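Local coordinates for protein NtrC family transcriptional regulator (Clostridium acetobutylicum ATCC 824, PDB 2Q5C) that forms the N-terminal PrpR-like part of a probable sigma-54-dependent transcriptional activator, whose full-length form would be expected to bind ATP and specific DNA, at residues I76-F81 with E164-G169; R85-A90 with L116-K121; T133-V138 with K150-E155. One frame throughout, in Å; residues are numbered along the deposited sequence.

Interaction 1: I76-F81 with E164-G169; sequences IKVTRF and ETINSG
I76 meets S168 and V78 meets I166 across the two segments; the flat group between I76 and V78 in sequence is the K77 peptide, and no ring or amide side chain touches across. A water donates to K77 O at 2.7 Å, off the C=O direction (C–O–water angle about 134°), and accepts from S168 OG at 2.9 Å. The two segments are the crossovers between two Rossmann-like domains: 76-81 leaves strand 73-76 of the first sheet for helix 80-90. The other, 164-169, leaves strand 162-165 of the second sheet for helix 170-187. The side chains of I76, V78 and S168 all touch R58, whose NH1 hydrogen-bonds to I166 O, which ties both linkers to the first domain. T79 is the N-cap of helix 80-90: its side chain caps a backbone N just past the segment, and D82 OD2 accepts from T79 N, the reciprocal pattern of a capping box. I76 CG2, anti to the backbone N (chi1 of CG1 -59°), approaches S168 OG at 3.5 Å. Both this contact and the water bridge hold for one of two S168 conformers. Further along, the branches of V78 and I166 cross at about a right angle. Each uses the methyl anti to its own backbone N, bringing V78 CG1 to 3.6 Å from I166 CG2.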
ATOM      1  N   ILE A  76       3.549  -6.594  -0.375  1.00 20.44           N
ATOM      2  CA  ILE A  76       3.683  -6.102  -1.763  1.00 21.73           C
ATOM      3  C   ILE A  76       4.490  -4.802  -1.666  1.00 22.69           C
ATOM      4  O   ILE A  76       4.122  -3.895  -0.919  1.00 23.74           O
ATOM      5  CB  ILE A  76       2.309  -5.796  -2.412  1.00 20.01           C
ATOM      6  CG1 ILE A  76       1.405  -7.042  -2.449  1.00 22.17           C
ATOM      7  CG2 ILE A  76       2.525  -5.211  -3.817  1.00 22.12           C
ATOM      8  CD1 ILE A  76      -0.105  -6.678  -2.613  1.00 22.62           C
ATOM      9  N   LYS A  77       5.626  -4.752  -2.368  1.00 26.75           N
ATOM     10  CA  LYS A  77       6.449  -3.538  -2.296  1.00 28.25           C
ATOM     11  C   LYS A  77       5.869  -2.465  -3.206  1.00 27.68           C
ATOM     12  O   LYS A  77       5.471  -2.789  -4.324  1.00 28.02           O
ATOM     13  CB  LYS A  77       7.894  -3.834  -2.685  1.00 30.07           C
ATOM     14  CG  LYS A  77       8.537  -5.003  -1.931  1.00 34.49           C
ATOM     15  CD  LYS A  77       8.543  -4.792  -0.418  1.00 39.41           C
ATOM     16  CE  LYS A  77       9.043  -6.053   0.305  1.00 42.18           C
ATOM     17  NZ  LYS A  77       9.128  -5.868   1.788  1.00 44.49           N
ATOM     18  N   VAL A  78       5.807  -1.240  -2.689  1.00 27.28           N
ATOM     19  CA  VAL A  78       5.505  -0.068  -3.521  1.00 26.16           C
ATOM     20  C   VAL A  78       6.762   0.183  -4.383  1.00 25.59           C
ATOM     21  O   VAL A  78       7.868   0.278  -3.845  1.00 25.99           O
ATOM     22  CB  VAL A  78       5.180   1.175  -2.686  1.00 26.50           C
ATOM     23  CG1 VAL A  78       4.731   2.305  -3.616  1.00 27.73           C
ATOM     24  CG2 VAL A  78       4.089   0.881  -1.634  1.00 29.92           C
ATOM     25  N   THR A  79       6.591   0.242  -5.707  1.00 22.69           N
ATOM     26  CA  THR A  79       7.736   0.357  -6.611  1.00 21.95           C
ATOM     27  C   THR A  79       7.980   1.778  -7.085  1.00 20.70           C
ATOM     28  O   THR A  79       7.139   2.673  -6.946  1.00 19.29           O
ATOM     29  CB  THR A  79       7.643  -0.522  -7.832  1.00 22.98           C
ATOM     30  OG1 THR A  79       6.634   0.005  -8.707  1.00 23.20           O
ATOM     31  CG2 THR A  79       7.265  -1.948  -7.451  1.00 25.51           C
ATOM     32  N   ARG A  80       9.154   1.951  -7.680  1.00 19.40           N
ATOM     33  CA  ARG A  80       9.529   3.257  -8.207  0.50 18.30           C
ATOM     34  C   ARG A  80       8.617   3.618  -9.367  1.00 18.41           C
ATOM     35  O   ARG A  80       8.176   4.786  -9.478  1.00 18.34           O
ATOM     36  CB  ARG A  80      11.001   3.283  -8.648  0.50 18.16           C
ATOM     37  CG  ARG A  80      11.986   3.257  -7.491  0.50 18.29           C
ATOM     38  CD  ARG A  80      13.406   2.967  -8.038  0.50 16.98           C
ATOM     39  NE  ARG A  80      14.385   2.851  -6.971  0.50 22.50           N
ATOM     40  CZ  ARG A  80      15.686   2.687  -7.177  0.50 22.36           C
ATOM     41  NH1 ARG A  80      16.145   2.632  -8.415  0.50 19.03           N
ATOM     42  NH2 ARG A  80      16.516   2.574  -6.148  0.50 23.97           N
ATOM     43  N   PHE A  81       8.287   2.640 -10.206  1.00 18.38           N
ATOM     44  CA  PHE A  81       7.414   2.941 -11.350  1.00 17.13           C
ATOM     45  C   PHE A  81       5.965   3.203 -10.874  1.00 17.69           C
ATOM     46  O   PHE A  81       5.266   4.061 -11.447  1.00 17.31           O
ATOM     47  CB  PHE A  81       7.433   1.793 -12.363  1.00 18.74           C
ATOM     48  CG  PHE A  81       6.790   2.133 -13.670  1.00 19.25           C
ATOM     49  CD1 PHE A  81       7.378   3.057 -14.512  1.00 21.34           C
ATOM     50  CD2 PHE A  81       5.641   1.489 -14.085  1.00 19.96           C
ATOM     51  CE1 PHE A  81       6.798   3.375 -15.746  1.00 22.98           C
ATOM     52  CE2 PHE A  81       5.064   1.785 -15.324  1.00 20.18           C
ATOM     53  CZ  PHE A  81       5.653   2.725 -16.146  1.00 20.85           C
ATOM     54  N   GLU A 164      -3.734  11.810  -4.926  1.00 19.93           N
ATOM     55  CA  GLU A 164      -3.530  10.854  -5.989  1.00 19.80           C
ATOM     56  C   GLU A 164      -2.822   9.637  -5.363  1.00 18.30           C
ATOM     57  O   GLU A 164      -1.689   9.733  -4.859  1.00 18.21           O
ATOM     58  CB  GLU A 164      -2.640  11.443  -7.065  1.00 19.44           C
ATOM     59  CG  GLU A 164      -2.398  10.460  -8.218  1.00 21.84           C
ATOM     60  CD  GLU A 164      -3.567  10.371  -9.190  1.00 23.86           C
ATOM     61  OE1 GLU A 164      -4.312  11.376  -9.353  1.00 27.51           O
ATOM     62  OE2 GLU A 164      -3.749   9.297  -9.804  1.00 26.41           O
ATOM     63  N   THR A 165      -3.525   8.502  -5.376  1.00 19.15           N
ATOM     64  CA  THR A 165      -3.042   7.300  -4.699  1.00 19.35           C
ATOM     65  C   THR A 165      -2.025   6.556  -5.525  1.00 19.18           C
ATOM     66  O   THR A 165      -2.198   6.386  -6.728  1.00 21.11           O
ATOM     67  CB  THR A 165      -4.231   6.376  -4.370  1.00 20.79           C
ATOM     68  OG1 THR A 165      -5.200   7.112  -3.627  1.00 22.90           O
ATOM     69  CG2 THR A 165      -3.804   5.228  -3.530  1.00 22.57           C
ATOM     70  N   ILE A 166      -0.964   6.092  -4.864  1.00 19.29           N
ATOM     71  CA  ILE A 166       0.027   5.247  -5.528  1.00 18.61           C
ATOM     72  C   ILE A 166      -0.526   3.844  -5.512  1.00 19.72           C
ATOM     73  O   ILE A 166      -0.785   3.313  -4.423  1.00 22.56           O
ATOM     74  CB  ILE A 166       1.359   5.278  -4.787  1.00 17.83           C
ATOM     75  CG1 ILE A 166       1.917   6.703  -4.759  1.00 19.06           C
ATOM     76  CG2 ILE A 166       2.394   4.376  -5.475  1.00 19.22           C
ATOM     77  CD1 ILE A 166       3.071   6.845  -3.790  1.00 19.53           C
ATOM     78  N   ASN A 167      -0.680   3.270  -6.703  1.00 19.51           N
ATOM     79  CA  ASN A 167      -1.309   1.947  -6.845  1.00 20.96           C
ATOM     80  C   ASN A 167      -0.271   0.860  -6.995  1.00 21.41           C
ATOM     81  O   ASN A 167       0.913   1.114  -7.022  1.00 21.43           O
ATOM     82  CB  ASN A 167      -2.273   1.970  -8.036  1.00 21.84           C
ATOM     83  CG  ASN A 167      -3.462   2.912  -7.796  1.00 25.05           C
ATOM     84  OD1 ASN A 167      -4.025   2.956  -6.689  1.00 29.48           O
ATOM     85  ND2 ASN A 167      -3.802   3.711  -8.815  1.00 31.34           N
ATOM     86  N   SER A 168      -0.773  -0.353  -7.094  0.50 22.29           N
ATOM     87  CA  SER A 168       0.034  -1.527  -7.312  0.50 22.43           C
ATOM     88  C   SER A 168      -0.576  -2.193  -8.513  0.50 23.01           C
ATOM     89  O   SER A 168      -1.721  -1.913  -8.893  0.50 24.42           O
ATOM     90  CB  SER A 168      -0.092  -2.468  -6.125  0.50 23.18           C
ATOM     91  OG  SER A 168       0.758  -3.571  -6.335  0.50 23.46           O
ATOM     92  N   GLY A 169       0.163  -3.106  -9.092  1.00 21.46           N
ATOM     93  CA  GLY A 169      -0.316  -3.760 -10.290  1.00 21.30           C
ATOM     94  C   GLY A 169      -0.268  -5.263 -10.220  1.00 21.24           C
ATOM     95  O   GLY A 169       0.058  -5.859  -9.183  1.00 20.41           O
TER
HETATM   96  O   HOH W   1       3.262  -2.268  -5.733  1.00 29.13           O

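Interaction 2: R85-A90 with L116-K121; sequences RAVYNA and LGVKIK
L116, the last residue of helix 109-116, reaches over helix 80-90 and touches both V87 and Y88. Its CG lies beside the backbone N (chi1 -72°) and the chain beyond is extended, which carries CD1 down onto the helix surface, where L116 CD1 is 3.7 Å from V87 CG1. The same methyl, L116 CD1, lies 3.7 Å from Y88 N, on the backbone of the next residue. It also touches the start of the tyrosine side chain, with L116 CD1 4.1 Å from Y88 CB. The other methyl, CD2, comes obliquely to the Y88 ring. On the backbone side, L116 O accepts a hydrogen bond from K91 NZ, just past the end of helix 80-90. G117 then leaves helical geometry with positive phi (66°) and turns the chain toward the sheet. V118 points back at the helix and sets its CG2 between its own N and carbonyl carbon; from there V118 CG2 meets V87 CG1 at 4.0 Å. One methyl of V87 thus bridges the end of one helix and the approach to a strand. The turn belongs to a beta-alpha-beta unit: strand 96-102, helix 109-116, then strand 119-125, parallel to the first and at the edge of the second Rossmann-like sheet. From K119 on, the chain is paired with strand 96-102 through backbone bonds to L97. I120 turns its side chain toward helix 80-90 but comes no nearer than 4.6 Å; I112 of helix 109-116 touches both I120 and V87.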
ATOM      1  N   ARG A  85       4.099   6.637 -11.911  1.00 17.00           N
ATOM      2  CA  ARG A  85       2.736   6.673 -12.502  1.00 17.11           C
ATOM      3  C   ARG A  85       1.836   7.641 -11.724  1.00 17.76           C
ATOM      4  O   ARG A  85       1.085   8.424 -12.327  1.00 18.25           O
ATOM      5  CB  ARG A  85       2.072   5.300 -12.425  1.00 17.19           C
ATOM      6  CG  ARG A  85       2.529   4.264 -13.438  1.00 17.33           C
ATOM      7  CD  ARG A  85       1.909   2.929 -13.074  1.00 18.67           C
ATOM      8  NE  ARG A  85       1.859   2.021 -14.219  1.00 19.00           N
ATOM      9  CZ  ARG A  85       1.605   0.716 -14.134  1.00 20.52           C
ATOM     10  NH1 ARG A  85       1.382   0.156 -12.974  1.00 20.89           N
ATOM     11  NH2 ARG A  85       1.602  -0.027 -15.247  1.00 21.38           N
ATOM     12  N   ALA A  86       1.923   7.609 -10.397  1.00 17.22           N
ATOM     13  CA  ALA A  86       1.071   8.467  -9.587  1.00 17.05           C
ATOM     14  C   ALA A  86       1.455   9.926  -9.742  1.00 18.01           C
ATOM     15  O   ALA A  86       0.556  10.777  -9.862  1.00 18.61           O
ATOM     16  CB  ALA A  86       1.095   8.051  -8.131  1.00 17.85           C
ATOM     17  N   VAL A  87       2.740  10.233  -9.749  1.00 17.37           N
ATOM     18  CA  VAL A  87       3.162  11.630  -9.911  1.00 18.44           C
ATOM     19  C   VAL A  87       2.737  12.133 -11.289  1.00 19.24           C
ATOM     20  O   VAL A  87       2.241  13.266 -11.448  1.00 20.43           O
ATOM     21  CB  VAL A  87       4.652  11.752  -9.713  1.00 18.70           C
ATOM     22  CG1 VAL A  87       5.128  13.183 -10.117  1.00 19.13           C
ATOM     23  CG2 VAL A  87       5.014  11.432  -8.264  1.00 18.61           C
ATOM     24  N   TYR A  88       2.951  11.333 -12.310  1.00 19.71           N
ATOM     25  CA  TYR A  88       2.520  11.685 -13.644  1.00 20.48           C
ATOM     26  C   TYR A  88       1.028  12.021 -13.691  1.00 20.86           C
ATOM     27  O   TYR A  88       0.637  13.027 -14.290  1.00 21.69           O
ATOM     28  CB  TYR A  88       2.886  10.522 -14.584  1.00 22.31           C
ATOM     29  CG  TYR A  88       2.291  10.616 -15.931  1.00 24.41           C
ATOM     30  CD1 TYR A  88       2.786  11.526 -16.848  1.00 26.98           C
ATOM     31  CD2 TYR A  88       1.234   9.795 -16.303  1.00 26.14           C
ATOM     32  CE1 TYR A  88       2.233  11.637 -18.119  1.00 27.81           C
ATOM     33  CE2 TYR A  88       0.685   9.884 -17.595  1.00 27.95           C
ATOM     34  CZ  TYR A  88       1.203  10.804 -18.478  1.00 28.02           C
ATOM     35  OH  TYR A  88       0.670  10.942 -19.735  1.00 31.24           O
ATOM     36  N   ASN A  89       0.188  11.219 -13.054  1.00 21.00           N
ATOM     37  CA  ASN A  89      -1.240  11.478 -13.032  1.00 21.75           C
ATOM     38  C   ASN A  89      -1.569  12.729 -12.232  1.00 21.74           C
ATOM     39  O   ASN A  89      -2.453  13.506 -12.632  1.00 21.59           O
ATOM     40  CB  ASN A  89      -1.968  10.309 -12.400  1.00 22.68           C
ATOM     41  CG  ASN A  89      -2.080   9.120 -13.315  1.00 26.55           C
ATOM     42  OD1 ASN A  89      -2.195   9.262 -14.528  1.00 30.83           O
ATOM     43  ND2 ASN A  89      -2.123   7.935 -12.724  1.00 33.47           N
ATOM     44  N   ALA A  90      -0.851  12.950 -11.138  1.00 20.62           N
ATOM     45  CA  ALA A  90      -1.118  14.098 -10.242  1.00 20.81           C
ATOM     46  C   ALA A  90      -0.827  15.438 -10.901  1.00 22.04           C
ATOM     47  O   ALA A  90      -1.355  16.466 -10.468  1.00 22.44           O
ATOM     48  CB  ALA A  90      -0.330  13.957  -8.947  1.00 20.49           C
ATOM     49  N   LEU A 116      10.011  14.299 -14.512  1.00 23.86           N
ATOM     50  CA  LEU A 116       8.608  14.639 -14.774  1.00 24.42           C
ATOM     51  C   LEU A 116       8.298  16.139 -14.728  1.00 24.53           C
ATOM     52  O   LEU A 116       7.150  16.550 -14.965  1.00 26.05           O
ATOM     53  CB  LEU A 116       7.667  13.833 -13.851  1.00 24.56           C
ATOM     54  CG  LEU A 116       7.527  12.335 -14.169  1.00 24.75           C
ATOM     55  CD1 LEU A 116       6.558  11.713 -13.180  1.00 26.05           C
ATOM     56  CD2 LEU A 116       7.045  12.101 -15.597  1.00 27.25           C
ATOM     57  N   GLY A 117       9.295  16.958 -14.433  1.00 24.39           N
ATOM     58  CA  GLY A 117       9.136  18.407 -14.490  1.00 25.53           C
ATOM     59  C   GLY A 117       8.168  18.927 -13.449  1.00 26.20           C
ATOM     60  O   GLY A 117       7.306  19.774 -13.733  1.00 27.93           O
ATOM     61  N   VAL A 118       8.307  18.407 -12.236  1.00 24.88           N
ATOM     62  CA  VAL A 118       7.495  18.806 -11.085  1.00 24.53           C
ATOM     63  C   VAL A 118       8.356  19.280  -9.925  1.00 24.23           C
ATOM     64  O   VAL A 118       9.584  19.107  -9.939  1.00 24.61           O
ATOM     65  CB  VAL A 118       6.591  17.637 -10.603  1.00 24.75           C
ATOM     66  CG1 VAL A 118       5.553  17.318 -11.639  1.00 25.01           C
ATOM     67  CG2 VAL A 118       7.420  16.400 -10.280  1.00 23.63           C
ATOM     68  N   LYS A 119       7.723  19.923  -8.949  1.00 23.39           N
ATOM     69  CA  LYS A 119       8.380  20.265  -7.706  1.00 24.46           C
ATOM     70  C   LYS A 119       7.762  19.368  -6.654  1.00 24.04           C
ATOM     71  O   LYS A 119       6.535  19.241  -6.573  1.00 24.32           O
ATOM     72  CB  LYS A 119       8.147  21.746  -7.357  1.00 24.99           C
ATOM     73  CG  LYS A 119       9.007  22.234  -6.199  1.00 30.31           C
ATOM     74  CD  LYS A 119       8.913  23.748  -6.043  1.00 35.73           C
ATOM     75  CE  LYS A 119       9.663  24.196  -4.789  1.00 38.18           C
ATOM     76  NZ  LYS A 119       8.888  25.248  -4.049  1.00 42.56           N
ATOM     77  N   ILE A 120       8.616  18.712  -5.888  1.00 23.28           N
ATOM     78  CA  ILE A 120       8.155  17.748  -4.908  1.00 23.29           C
ATOM     79  C   ILE A 120       8.745  18.074  -3.561  1.00 22.88           C
ATOM     80  O   ILE A 120       9.967  18.267  -3.445  1.00 24.39           O
ATOM     81  CB  ILE A 120       8.584  16.320  -5.325  1.00 23.43           C
ATOM     82  CG1 ILE A 120       7.779  15.873  -6.545  1.00 25.86           C
ATOM     83  CG2 ILE A 120       8.360  15.309  -4.197  1.00 24.44           C
ATOM     84  CD1 ILE A 120       8.313  14.670  -7.208  1.00 26.78           C
ATOM     85  N   LYS A 121       7.886  18.149  -2.553  1.00 22.93           N
ATOM     86  CA  LYS A 121       8.338  18.170  -1.163  1.00 24.32           C
ATOM     87  C   LYS A 121       8.018  16.807  -0.584  1.00 23.50           C
ATOM     88  O   LYS A 121       6.884  16.357  -0.642  1.00 22.54           O
ATOM     89  CB  LYS A 121       7.663  19.273  -0.361  1.00 25.78           C
ATOM     90  CG  LYS A 121       8.260  19.446   1.035  1.00 30.34           C
ATOM     91  CD  LYS A 121       8.083  20.883   1.557  1.00 33.66           C
ATOM     92  CE  LYS A 121       8.830  21.130   2.879  1.00 35.19           C
ATOM     93  NZ  LYS A 121      10.272  20.739   2.843  1.00 39.58           N
TER

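Interaction 3: T133-V138 with K150-E155; sequences TLISKV and KTVTDE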
ATOM      1  N   THR A 133      -1.712  14.977  11.282  1.00 24.44           N
ATOM      2  CA  THR A 133      -0.792  16.108  11.520  1.00 24.39           C
ATOM      3  C   THR A 133       0.051  16.387  10.286  1.00 24.30           C
ATOM      4  O   THR A 133       0.294  17.538   9.910  1.00 23.03           O
ATOM      5  CB  THR A 133       0.140  15.812  12.721  1.00 26.14           C
ATOM      6  OG1 THR A 133      -0.664  15.599  13.878  1.00 28.93           O
ATOM      7  CG2 THR A 133       1.130  16.958  12.974  1.00 27.40           C
ATOM      8  N   LEU A 134       0.530  15.331   9.646  1.00 23.16           N
ATOM      9  CA  LEU A 134       1.308  15.483   8.452  1.00 23.43           C
ATOM     10  C   LEU A 134       0.547  16.165   7.325  1.00 22.04           C
ATOM     11  O   LEU A 134       1.123  16.989   6.604  1.00 22.02           O
ATOM     12  CB  LEU A 134       1.808  14.106   8.025  1.00 23.86           C
ATOM     13  CG  LEU A 134       2.953  14.170   7.041  1.00 26.17           C
ATOM     14  CD1 LEU A 134       4.122  14.990   7.622  1.00 28.74           C
ATOM     15  CD2 LEU A 134       3.404  12.743   6.734  1.00 26.22           C
ATOM     16  N   ILE A 135      -0.723  15.827   7.153  1.00 21.08           N
ATOM     17  CA  ILE A 135      -1.596  16.482   6.158  1.00 21.00           C
ATOM     18  C   ILE A 135      -1.742  17.972   6.493  1.00 20.98           C
ATOM     19  O   ILE A 135      -1.614  18.827   5.613  1.00 21.83           O
ATOM     20  CB  ILE A 135      -2.957  15.742   5.977  1.00 21.08           C
ATOM     21  CG1 ILE A 135      -2.707  14.363   5.309  1.00 20.74           C
ATOM     22  CG2 ILE A 135      -3.969  16.562   5.169  1.00 21.03           C
ATOM     23  CD1 ILE A 135      -1.978  14.440   3.956  1.00 21.55           C
ATOM     24  N   SER A 136      -1.943  18.284   7.770  1.00 21.19           N
ATOM     25  CA  SER A 136      -1.936  19.703   8.172  1.00 21.57           C
ATOM     26  C   SER A 136      -0.641  20.390   7.828  1.00 22.20           C
ATOM     27  O   SER A 136      -0.649  21.541   7.369  1.00 22.17           O
ATOM     28  CB  SER A 136      -2.198  19.829   9.671  1.00 22.07           C
ATOM     29  OG  SER A 136      -3.550  19.496   9.942  1.00 25.64           O
ATOM     30  N   LYS A 137       0.482  19.720   8.029  1.00 20.82           N
ATOM     31  CA  LYS A 137       1.762  20.295   7.664  1.00 21.18           C
ATOM     32  C   LYS A 137       1.802  20.623   6.179  1.00 22.40           C
ATOM     33  O   LYS A 137       2.273  21.672   5.781  1.00 21.17           O
ATOM     34  CB  LYS A 137       2.933  19.372   8.056  1.00 21.85           C
ATOM     35  CG  LYS A 137       4.243  20.076   7.993  1.00 22.75           C
ATOM     36  CD  LYS A 137       5.377  19.171   8.432  1.00 24.45           C
ATOM     37  CE  LYS A 137       6.650  19.931   8.446  1.00 27.38           C
ATOM     38  NZ  LYS A 137       7.772  19.065   8.927  1.00 32.44           N
ATOM     39  N   VAL A 138       1.346  19.703   5.330  1.00 22.05           N
ATOM     40  CA  VAL A 138       1.277  19.957   3.893  1.00 23.19           C
ATOM     41  C   VAL A 138       0.576  21.276   3.567  1.00 22.31           C
ATOM     42  O   VAL A 138       1.104  22.065   2.772  1.00 22.50           O
ATOM     43  CB  VAL A 138       0.593  18.767   3.160  1.00 24.20           C
ATOM     44  CG1 VAL A 138       0.384  19.074   1.662  1.00 25.89           C
ATOM     45  CG2 VAL A 138       1.453  17.503   3.347  1.00 24.94           C
ATOM     46  N   LYS A 150      -3.332   5.126   0.076  1.00 21.00           N
ATOM     47  CA  LYS A 150      -4.749   5.453   0.155  1.00 21.18           C
ATOM     48  C   LYS A 150      -5.190   6.083   1.475  1.00 21.27           C
ATOM     49  O   LYS A 150      -6.028   6.991   1.478  1.00 21.30           O
ATOM     50  CB  LYS A 150      -5.595   4.193  -0.137  1.00 22.90           C
ATOM     51  CG  LYS A 150      -7.102   4.418  -0.223  1.00 26.04           C
ATOM     52  CD  LYS A 150      -7.477   5.393  -1.319  1.00 32.45           C
ATOM     53  CE  LYS A 150      -8.894   5.121  -1.865  1.00 35.39           C
ATOM     54  NZ  LYS A 150      -9.971   5.193  -0.816  1.00 39.67           N
ATOM     55  N   THR A 151      -4.682   5.610   2.611  1.00 21.03           N
ATOM     56  CA  THR A 151      -5.120   6.194   3.878  1.00 21.35           C
ATOM     57  C   THR A 151      -4.692   7.661   3.933  1.00 20.75           C
ATOM     58  O   THR A 151      -5.457   8.552   4.376  1.00 20.83           O
ATOM     59  CB  THR A 151      -4.558   5.410   5.054  1.00 21.30           C
ATOM     60  OG1 THR A 151      -4.877   4.017   4.850  1.00 23.49           O
ATOM     61  CG2 THR A 151      -5.152   5.872   6.352  1.00 23.88           C
ATOM     62  N   VAL A 152      -3.473   7.915   3.481  1.00 20.23           N
ATOM     63  CA  VAL A 152      -2.949   9.285   3.439  1.00 19.48           C
ATOM     64  C   VAL A 152      -3.707  10.145   2.431  1.00 19.90           C
ATOM     65  O   VAL A 152      -4.042  11.296   2.752  1.00 20.63           O
ATOM     66  CB  VAL A 152      -1.453   9.284   3.180  1.00 18.76           C
ATOM     67  CG1 VAL A 152      -0.908  10.699   3.016  1.00 20.54           C
ATOM     68  CG2 VAL A 152      -0.729   8.602   4.338  1.00 19.29           C
ATOM     69  N   THR A 153      -3.959   9.644   1.217  1.00 20.17           N
ATOM     70  CA  THR A 153      -4.657  10.493   0.244  1.00 20.39           C
ATOM     71  C   THR A 153      -6.075  10.745   0.673  1.00 21.63           C
ATOM     72  O   THR A 153      -6.608  11.839   0.406  1.00 21.79           O
ATOM     73  CB  THR A 153      -4.566   9.970  -1.213  1.00 20.40           C
ATOM     74  OG1 THR A 153      -5.106   8.647  -1.275  1.00 21.70           O
ATOM     75  CG2 THR A 153      -3.107   9.945  -1.671  1.00 21.39           C
ATOM     76  N   ASP A 154      -6.703   9.776   1.343  1.00 21.50           N
ATOM     77  CA  ASP A 154      -8.048   9.996   1.894  1.00 23.24           C
ATOM     78  C   ASP A 154      -8.037  11.139   2.899  1.00 23.42           C
ATOM     79  O   ASP A 154      -8.945  11.990   2.876  1.00 24.06           O
ATOM     80  CB  ASP A 154      -8.640   8.735   2.524  1.00 23.92           C
ATOM     81  CG  ASP A 154      -9.197   7.767   1.504  1.00 25.35           C
ATOM     82  OD1 ASP A 154      -9.444   8.164   0.346  1.00 28.93           O
ATOM     83  OD2 ASP A 154      -9.437   6.593   1.896  1.00 29.12           O
ATOM     84  N   GLU A 155      -7.027  11.200   3.762  1.00 23.71           N
ATOM     85  CA  GLU A 155      -6.921  12.308   4.720  1.00 24.27           C
ATOM     86  C   GLU A 155      -6.667  13.650   4.000  1.00 24.20           C
ATOM     87  O   GLU A 155      -7.187  14.708   4.412  1.00 24.64           O
ATOM     88  CB  GLU A 155      -5.829  12.024   5.773  1.00 24.28           C
ATOM     89  CG  GLU A 155      -5.703  13.090   6.900  1.00 26.26           C
ATOM     90  CD  GLU A 155      -6.969  13.312   7.732  1.00 29.38           C
ATOM     91  OE1 GLU A 155      -7.808  12.391   7.842  1.00 29.30           O
ATOM     92  OE2 GLU A 155      -7.088  14.421   8.309  1.00 29.65           O
TER
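Helices 131-140 and 150-158 come together with I135 and E155 as the closest backbone pair, their CA atoms 6.9 Å apart, and no hydrogen bond links the two segments. I135 carries the contact, with CG1, CG2 and CD1 each finding a different part of helix 150-158. Its CG1, lying beside the backbone N (chi1 -68°), rests on the aliphatic part of E155, 3.6 Å from E155 CG. The second branch, I135 CG2, lies 3.8 Å from E155 O. E155 CG lies anti to the backbone N (chi1 -176°), which sets the methylene against I135, and the bend at chi2 (59°) turns the carboxylate aside. Its OE2 accepts a hydrogen bond from Q159 NE2, and Q159 OE1 is hydrogen-bonded to S136 OG. Both helices cover one face of the second Rossmann-like sheet, and helix 131-140 makes the connection from edge strand 119-125 to strand 145-148, passing over the intervening strand 96-102. I100 of that middle strand touches I135 and V152 alike, so the buried parts of the contact sit directly on the sheet. Beside it, I135 CD1 reaches one turn back along helix 150-158 to V152, 4.0 Å from V152 CG1. The same methyl also meets the backbone there, I135 CD1 lying 3.9 Å from V152 O.

In the fold
Interactions 1 and 2 share helix 80-90: their centres are 14 Å apart, and E164 and I166 pack on it, with I166 CG1 3.7 Å from A86 CB. Interaction 3 lies about 17 Å from each of the others, centre to centre. It joins interaction 1 through a probable hydrogen bond, T165 OG1 to T153 OG1 at 2.8 Å, but does not touch interaction 2. In the chain, interactions 2 and 3 both fall within the loop that interaction 1 closes, which contains most of the second domain. Glycerol, probably from the crystallisation liquor, is bound at two places: about 6 Å from the I76 side chain, and about 4 Å from that of V152, where it hydrogen-bonds to V152 N and T151 OG1.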